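Local coordinates for acetylcholine-binding protein (Bulinus truncatus, PDB 2BJ0), which probably binds acetylcholine as a soluble pentamer related to the ligand-binding domain of nicotinic acetylcholine receptors, at residues V48-Q53 and I194-A199; M80-L85 and D100-S105. All coordinates share one frame; numbering follows the deposited sequence.

Contact 1: residues V48-Q53 and I194-A199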
loop_
_atom_site.group_PDB
_atom_site.type_symbol
_atom_site.label_atom_id
_atom_site.label_comp_id
_atom_site.label_asym_id
_atom_site.label_seq_id
_atom_site.Cartn_x
_atom_site.Cartn_y
_atom_site.Cartn_z
ATOM N N VAL A 48 -4.430 -18.242 9.320
ATOM C CA VAL A 48 -5.436 -19.034 8.650
ATOM C C VAL A 48 -5.891 -18.288 7.406
ATOM O O VAL A 48 -5.748 -17.078 7.322
ATOM C CB VAL A 48 -6.690 -19.273 9.575
ATOM C CG1 VAL A 48 -6.309 -20.019 10.836
ATOM C CG2 VAL A 48 -7.380 -17.977 9.911
ATOM N N VAL A 49 -6.424 -19.027 6.431
ATOM C CA VAL A 49 -7.300 -18.435 5.418
ATOM C C VAL A 49 -8.758 -18.682 5.796
ATOM O O VAL A 49 -9.170 -19.819 6.050
ATOM C CB VAL A 49 -6.994 -18.974 4.031
ATOM C CG1 VAL A 49 -7.962 -18.384 2.980
ATOM C CG2 VAL A 49 -5.556 -18.632 3.663
ATOM N N LEU A 50 -9.532 -17.604 5.788
ATOM C CA LEU A 50 -10.892 -17.598 6.304
ATOM C C LEU A 50 -11.781 -16.814 5.339
ATOM O O LEU A 50 -11.459 -15.664 4.980
ATOM C CB LEU A 50 -10.875 -16.925 7.681
ATOM C CG LEU A 50 -12.162 -16.801 8.508
ATOM C CD1 LEU A 50 -12.610 -18.179 9.064
ATOM C CD2 LEU A 50 -11.996 -15.795 9.645
ATOM N N TRP A 51 -12.878 -17.424 4.877
ATOM C CA TRP A 51 -13.949 -16.643 4.263
ATOM C C TRP A 51 -14.944 -16.262 5.332
ATOM O O TRP A 51 -15.328 -17.115 6.127
ATOM C CB TRP A 51 -14.697 -17.457 3.213
ATOM C CG TRP A 51 -13.881 -18.002 2.102
ATOM C CD1 TRP A 51 -12.526 -17.800 1.854
ATOM C CD2 TRP A 51 -14.359 -18.829 1.039
ATOM N NE1 TRP A 51 -12.163 -18.453 0.694
ATOM C CE2 TRP A 51 -13.261 -19.089 0.174
ATOM C CE3 TRP A 51 -15.612 -19.388 0.723
ATOM C CZ2 TRP A 51 -13.379 -19.886 -0.962
ATOM C CZ3 TRP A 51 -15.723 -20.179 -0.431
ATOM C CH2 TRP A 51 -14.616 -20.408 -1.250
ATOM N N THR A 52 -15.333 -14.987 5.351
ATOM C CA THR A 52 -16.377 -14.445 6.207
ATOM C C THR A 52 -17.549 -14.217 5.298
ATOM O O THR A 52 -17.416 -13.505 4.324
ATOM C CB THR A 52 -15.965 -13.083 6.818
ATOM O OG1 THR A 52 -14.988 -13.302 7.838
ATOM C CG2 THR A 52 -17.135 -12.450 7.627
ATOM N N GLN A 53 -18.692 -14.831 5.594
ATOM C CA GLN A 53 -19.853 -14.667 4.747
ATOM C C GLN A 53 -20.818 -13.781 5.476
ATOM O O GLN A 53 -21.478 -14.243 6.398
ATOM C CB GLN A 53 -20.508 -16.026 4.431
ATOM C CG GLN A 53 -19.532 -17.103 3.982
ATOM C CD GLN A 53 -20.179 -18.460 3.683
ATOM O OE1 GLN A 53 -19.606 -19.252 2.948
ATOM N NE2 GLN A 53 -21.362 -18.723 4.249
ATOM N N ILE A 194 -18.861 -12.676 17.353
ATOM C CA ILE A 194 -18.907 -14.115 17.168
ATOM C C ILE A 194 -17.493 -14.627 17.371
ATOM O O ILE A 194 -16.515 -14.041 16.871
ATOM C CB ILE A 194 -19.483 -14.490 15.790
ATOM C CG1 ILE A 194 -20.945 -14.059 15.737
ATOM C CG2 ILE A 194 -19.335 -16.013 15.514
ATOM C CD1 ILE A 194 -21.656 -14.331 14.430
ATOM N N GLU A 195 -17.383 -15.706 18.130
ATOM C CA GLU A 195 -16.103 -16.301 18.414
ATOM C C GLU A 195 -15.991 -17.655 17.739
ATOM O O GLU A 195 -16.781 -18.569 18.030
ATOM C CB GLU A 195 -15.938 -16.436 19.922
ATOM C CG GLU A 195 -14.637 -17.112 20.334
ATOM C CD GLU A 195 -14.081 -16.566 21.647
ATOM O OE1 GLU A 195 -14.429 -15.410 22.032
ATOM O OE2 GLU A 195 -13.283 -17.297 22.289
ATOM N N ILE A 196 -15.002 -17.794 16.859
ATOM C CA ILE A 196 -14.701 -19.078 16.260
ATOM C C ILE A 196 -13.700 -19.844 17.115
ATOM O O ILE A 196 -12.662 -19.312 17.474
ATOM C CB ILE A 196 -14.157 -18.926 14.822
ATOM C CG1 ILE A 196 -15.153 -18.164 13.953
ATOM C CG2 ILE A 196 -13.895 -20.283 14.210
ATOM C CD1 ILE A 196 -14.523 -17.634 12.692
ATOM N N THR A 197 -14.024 -21.090 17.438
ATOM C CA THR A 197 -13.122 -21.956 18.168
ATOM C C THR A 197 -12.824 -23.175 17.293
ATOM O O THR A 197 -13.739 -23.801 16.771
ATOM C CB THR A 197 -13.766 -22.376 19.520
ATOM O OG1 THR A 197 -13.956 -21.204 20.333
ATOM C CG2 THR A 197 -12.796 -23.196 20.327
ATOM N N PHE A 198 -11.547 -23.472 17.090
ATOM C CA PHE A 198 -11.175 -24.645 16.344
ATOM C C PHE A 198 -10.019 -25.369 17.013
ATOM O O PHE A 198 -9.266 -24.775 17.797
ATOM C CB PHE A 198 -10.932 -24.335 14.846
ATOM C CG PHE A 198 -9.752 -23.431 14.579
ATOM C CD1 PHE A 198 -9.895 -22.051 14.620
ATOM C CD2 PHE A 198 -8.507 -23.971 14.270
ATOM C CE1 PHE A 198 -8.788 -21.222 14.363
ATOM C CE2 PHE A 198 -7.383 -23.136 14.012
ATOM C CZ PHE A 198 -7.540 -21.784 14.065
ATOM N N ALA A 199 -9.939 -26.677 16.764
ATOM C CA ALA A 199 -8.834 -27.487 17.202
ATOM C C ALA A 199 -8.145 -28.052 15.982
ATOM O O ALA A 199 -8.795 -28.488 15.055
ATOM C CB ALA A 199 -9.339 -28.635 18.091
#
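Two apolar pairs, Val48 with Phe198 and Leu50 with Ile196, make up the whole of the contact between strands 48-53 and 194-199, a compact example of how two stacked β-sheets pack through side chains, without a backbone bond between them. The aliphatic pair meets tip to tip: the CD1 methyl of Leu50 faces the CD1 methyl of Ile196 at 4.1 Å. Leu50 reaches it with CG anti to the backbone N (chi1 -178°), while Ile196 extends its CG1 branch and leaves CG2 nearer its own strand. In the aromatic pair, Val48 and Phe198 point at each other across the gap, and only the far end of the ring takes part: CZ of Phe198 lies 3.9 Å from CG1 of Val48.

No hydrogen bond spans the gap, and the backbones stay well apart, with CA of Leu50 10.8 Å from CA of Ile196. The segments run in roughly opposite directions, yet each strand pairs only within its own sheet. Neighbours of the same subunit extend the layer: Phe120 lies against both Val48 and Phe198, and Phe31 against Ile196. On its other face, strand 48-53 turns Trp51 edge-to-face onto Trp142 of a neighbouring subunit, consistent with the interfacial ligand site of this family. Phe198 also touches Cys135, whose disulfide to Cys122 closes the Cys-loop. Face-to-face packing of this kind is the hydrophobic core of an immunoglobulin-like β-sandwich.

Contact 2: residues M80-L85 and D100-S105; sequences MWTPDL and DRVVVS
Met80 sets out with CG between its backbone N and carbonyl carbon (chi1 63°), runs extended through chi2, and bends at chi3 (76°), which brings its terminal methyl against the CG2 methyls of both Val102 and Val104. There CE of Met80 lies 3.5 Å from CG2 of Val104, end against end, and 3.7 Å from CG2 of Val102. The thioether sulfur shares the second neighbour, with SD of Met80 3.8 Å from CG2 of Val102, so a single valine methyl packs along the last bond of the methionine. The other branch of Val102 meets Thr82: CG1 of the valine is 4.0 Å from CG2 of the threonine, which turns its methyl rather than its hydroxyl to the strand.

The loop thus lies on strand 101-105 through apolar groups, without a hydrogen bond across. Val110 of strand 109-121 touches both Met80 and Val102. Polar anchoring falls further along the loop, where the carboxylate of Asp84 is hydrogen-bonded to Ser141, Thr143 and His144, and its backbone to that of Trp142. The sequence Trp81 to Asp84 has the WxPD signature of Cys-loop receptor ligand-binding domains, and the loop is a crossover carrying the chain from one sheet of the β-sandwich to the other.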
loop_
_atom_site.group_PDB
_atom_site.type_symbol
_atom_site.label_atom_id
_atom_site.label_comp_id
_atom_site.label_asym_id
_atom_site.label_seq_id
_atom_site.Cartn_x
_atom_site.Cartn_y
_atom_site.Cartn_z
ATOM N N MET A 80 -21.269 1.334 -1.162
ATOM C CA MET A 80 -22.281 1.325 -0.096
ATOM C C MET A 80 -21.663 1.099 1.267
ATOM O O MET A 80 -20.494 0.743 1.360
ATOM C CB MET A 80 -23.313 0.248 -0.388
ATOM C CG MET A 80 -22.721 -1.125 -0.384
ATOM S SD MET A 80 -24.010 -2.394 -0.349
ATOM C CE MET A 80 -24.495 -2.261 -2.068
ATOM N N TRP A 81 -22.423 1.346 2.329
ATOM C CA TRP A 81 -21.971 0.988 3.651
ATOM C C TRP A 81 -21.802 -0.523 3.693
ATOM O O TRP A 81 -22.651 -1.256 3.165
ATOM C CB TRP A 81 -23.019 1.410 4.670
ATOM C CG TRP A 81 -22.662 1.052 6.070
ATOM C CD1 TRP A 81 -21.981 1.820 6.948
ATOM C CD2 TRP A 81 -22.976 -0.169 6.754
ATOM N NE1 TRP A 81 -21.846 1.160 8.144
ATOM C CE2 TRP A 81 -22.438 -0.073 8.043
ATOM C CE3 TRP A 81 -23.641 -1.361 6.388
ATOM C CZ2 TRP A 81 -22.565 -1.099 8.997
ATOM C CZ3 TRP A 81 -23.777 -2.384 7.336
ATOM C CH2 TRP A 81 -23.239 -2.243 8.618
ATOM N N THR A 82 -20.720 -0.976 4.337
ATOM C CA THR A 82 -20.493 -2.399 4.633
ATOM C C THR A 82 -20.045 -2.504 6.083
ATOM O O THR A 82 -19.523 -1.536 6.662
ATOM C CB THR A 82 -19.426 -3.055 3.696
ATOM O OG1 THR A 82 -18.215 -2.291 3.747
ATOM C CG2 THR A 82 -19.865 -2.995 2.216
ATOM N N PRO A 83 -20.295 -3.649 6.715
ATOM C CA PRO A 83 -19.974 -3.786 8.147
ATOM C C PRO A 83 -18.494 -3.538 8.433
ATOM O O PRO A 83 -17.642 -4.033 7.708
ATOM C CB PRO A 83 -20.328 -5.251 8.432
ATOM C CG PRO A 83 -21.471 -5.529 7.477
ATOM C CD PRO A 83 -20.982 -4.852 6.181
ATOM N N ASP A 84 -18.193 -2.807 9.499
ATOM C CA ASP A 84 -16.803 -2.615 9.906
ATOM C C ASP A 84 -16.346 -3.747 10.822
ATOM O O ASP A 84 -15.915 -3.500 11.941
ATOM C CB ASP A 84 -16.619 -1.251 10.573
ATOM C CG ASP A 84 -17.391 -1.129 11.888
ATOM O OD1 ASP A 84 -18.496 -1.743 11.974
ATOM O OD2 ASP A 84 -16.959 -0.479 12.876
ATOM N N LEU A 85 -16.403 -4.985 10.334
ATOM C CA LEU A 85 -15.943 -6.146 11.103
ATOM C C LEU A 85 -14.443 -6.104 11.312
ATOM O O LEU A 85 -13.683 -5.870 10.366
ATOM C CB LEU A 85 -16.296 -7.452 10.400
ATOM C CG LEU A 85 -17.784 -7.703 10.188
ATOM C CD1 LEU A 85 -17.888 -8.859 9.243
ATOM C CD2 LEU A 85 -18.493 -7.972 11.524
ATOM N N ASP A 100 -12.973 -7.179 -4.004
ATOM C CA ASP A 100 -13.755 -6.511 -2.957
ATOM C C ASP A 100 -15.079 -5.972 -3.488
ATOM O O ASP A 100 -15.208 -4.785 -3.794
ATOM C CB ASP A 100 -12.929 -5.398 -2.313
ATOM C CG ASP A 100 -13.205 -5.244 -0.836
ATOM O OD1 ASP A 100 -13.915 -6.105 -0.253
ATOM O OD2 ASP A 100 -12.749 -4.288 -0.173
ATOM N N ARG A 101 -16.067 -6.864 -3.580
ATOM C CA ARG A 101 -17.341 -6.557 -4.166
ATOM C C ARG A 101 -18.457 -7.207 -3.355
ATOM O O ARG A 101 -18.240 -8.235 -2.747
ATOM C CB ARG A 101 -17.414 -7.129 -5.556
ATOM C CG ARG A 101 -16.573 -6.441 -6.581
ATOM C CD ARG A 101 -16.998 -6.809 -7.976
ATOM N NE ARG A 101 -16.794 -5.677 -8.864
ATOM C CZ ARG A 101 -17.729 -5.046 -9.548
ATOM N NH1 ARG A 101 -18.990 -5.403 -9.508
ATOM N NH2 ARG A 101 -17.373 -4.042 -10.316
ATOM N N VAL A 102 -19.632 -6.587 -3.354
ATOM C CA VAL A 102 -20.840 -7.180 -2.732
ATOM C C VAL A 102 -21.812 -7.536 -3.848
ATOM O O VAL A 102 -21.644 -7.075 -5.012
ATOM C CB VAL A 102 -21.522 -6.217 -1.718
ATOM C CG1 VAL A 102 -20.543 -5.789 -0.613
ATOM C CG2 VAL A 102 -22.088 -4.992 -2.409
ATOM N N VAL A 103 -22.815 -8.349 -3.518
ATOM C CA VAL A 103 -23.888 -8.700 -4.438
ATOM C C VAL A 103 -25.215 -8.377 -3.799
ATOM O O VAL A 103 -25.514 -8.844 -2.700
ATOM C CB VAL A 103 -23.885 -10.182 -4.806
ATOM C CG1 VAL A 103 -25.116 -10.510 -5.670
ATOM C CG2 VAL A 103 -22.566 -10.580 -5.513
ATOM N N VAL A 104 -25.985 -7.555 -4.507
ATOM C CA VAL A 104 -27.267 -7.041 -4.066
ATOM C C VAL A 104 -28.353 -7.802 -4.829
ATOM O O VAL A 104 -28.292 -7.907 -6.052
ATOM C CB VAL A 104 -27.390 -5.531 -4.386
ATOM C CG1 VAL A 104 -28.653 -4.969 -3.840
ATOM C CG2 VAL A 104 -26.200 -4.770 -3.849
ATOM N N SER A 105 -29.314 -8.345 -4.082
ATOM C CA SER A 105 -30.447 -9.092 -4.628
ATOM C C SER A 105 -31.625 -8.182 -4.877
ATOM O O SER A 105 -31.656 -7.069 -4.360
ATOM C CB SER A 105 -30.871 -10.168 -3.640
ATOM O OG SER A 105 -29.823 -11.104 -3.474
#

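Both contacts are apolar, lie at similar depth and lack a hydrogen bond across; their centres are 19 Å apart. Of the touching residues only Thr82 is partly exposed, the others being buried. Contact 1 sets strand against strand, whereas contact 2 lays an irregular loop on a strand through an unbranched methionine and a threonine methyl, both against valines; only contact 1 has an aromatic ring. Strands 45-57 and 101-105 belong to the same mixed sheet. Residues 194-199 lie in the four-stranded sheet that strand 85-87 joins at its margin, just where the loop of contact 2 ends. The segments of the two contacts meet where CG2 of Thr52 packs 4.0 Å from CD1 of Leu85. Other residues of the same segments reach neighbouring subunits.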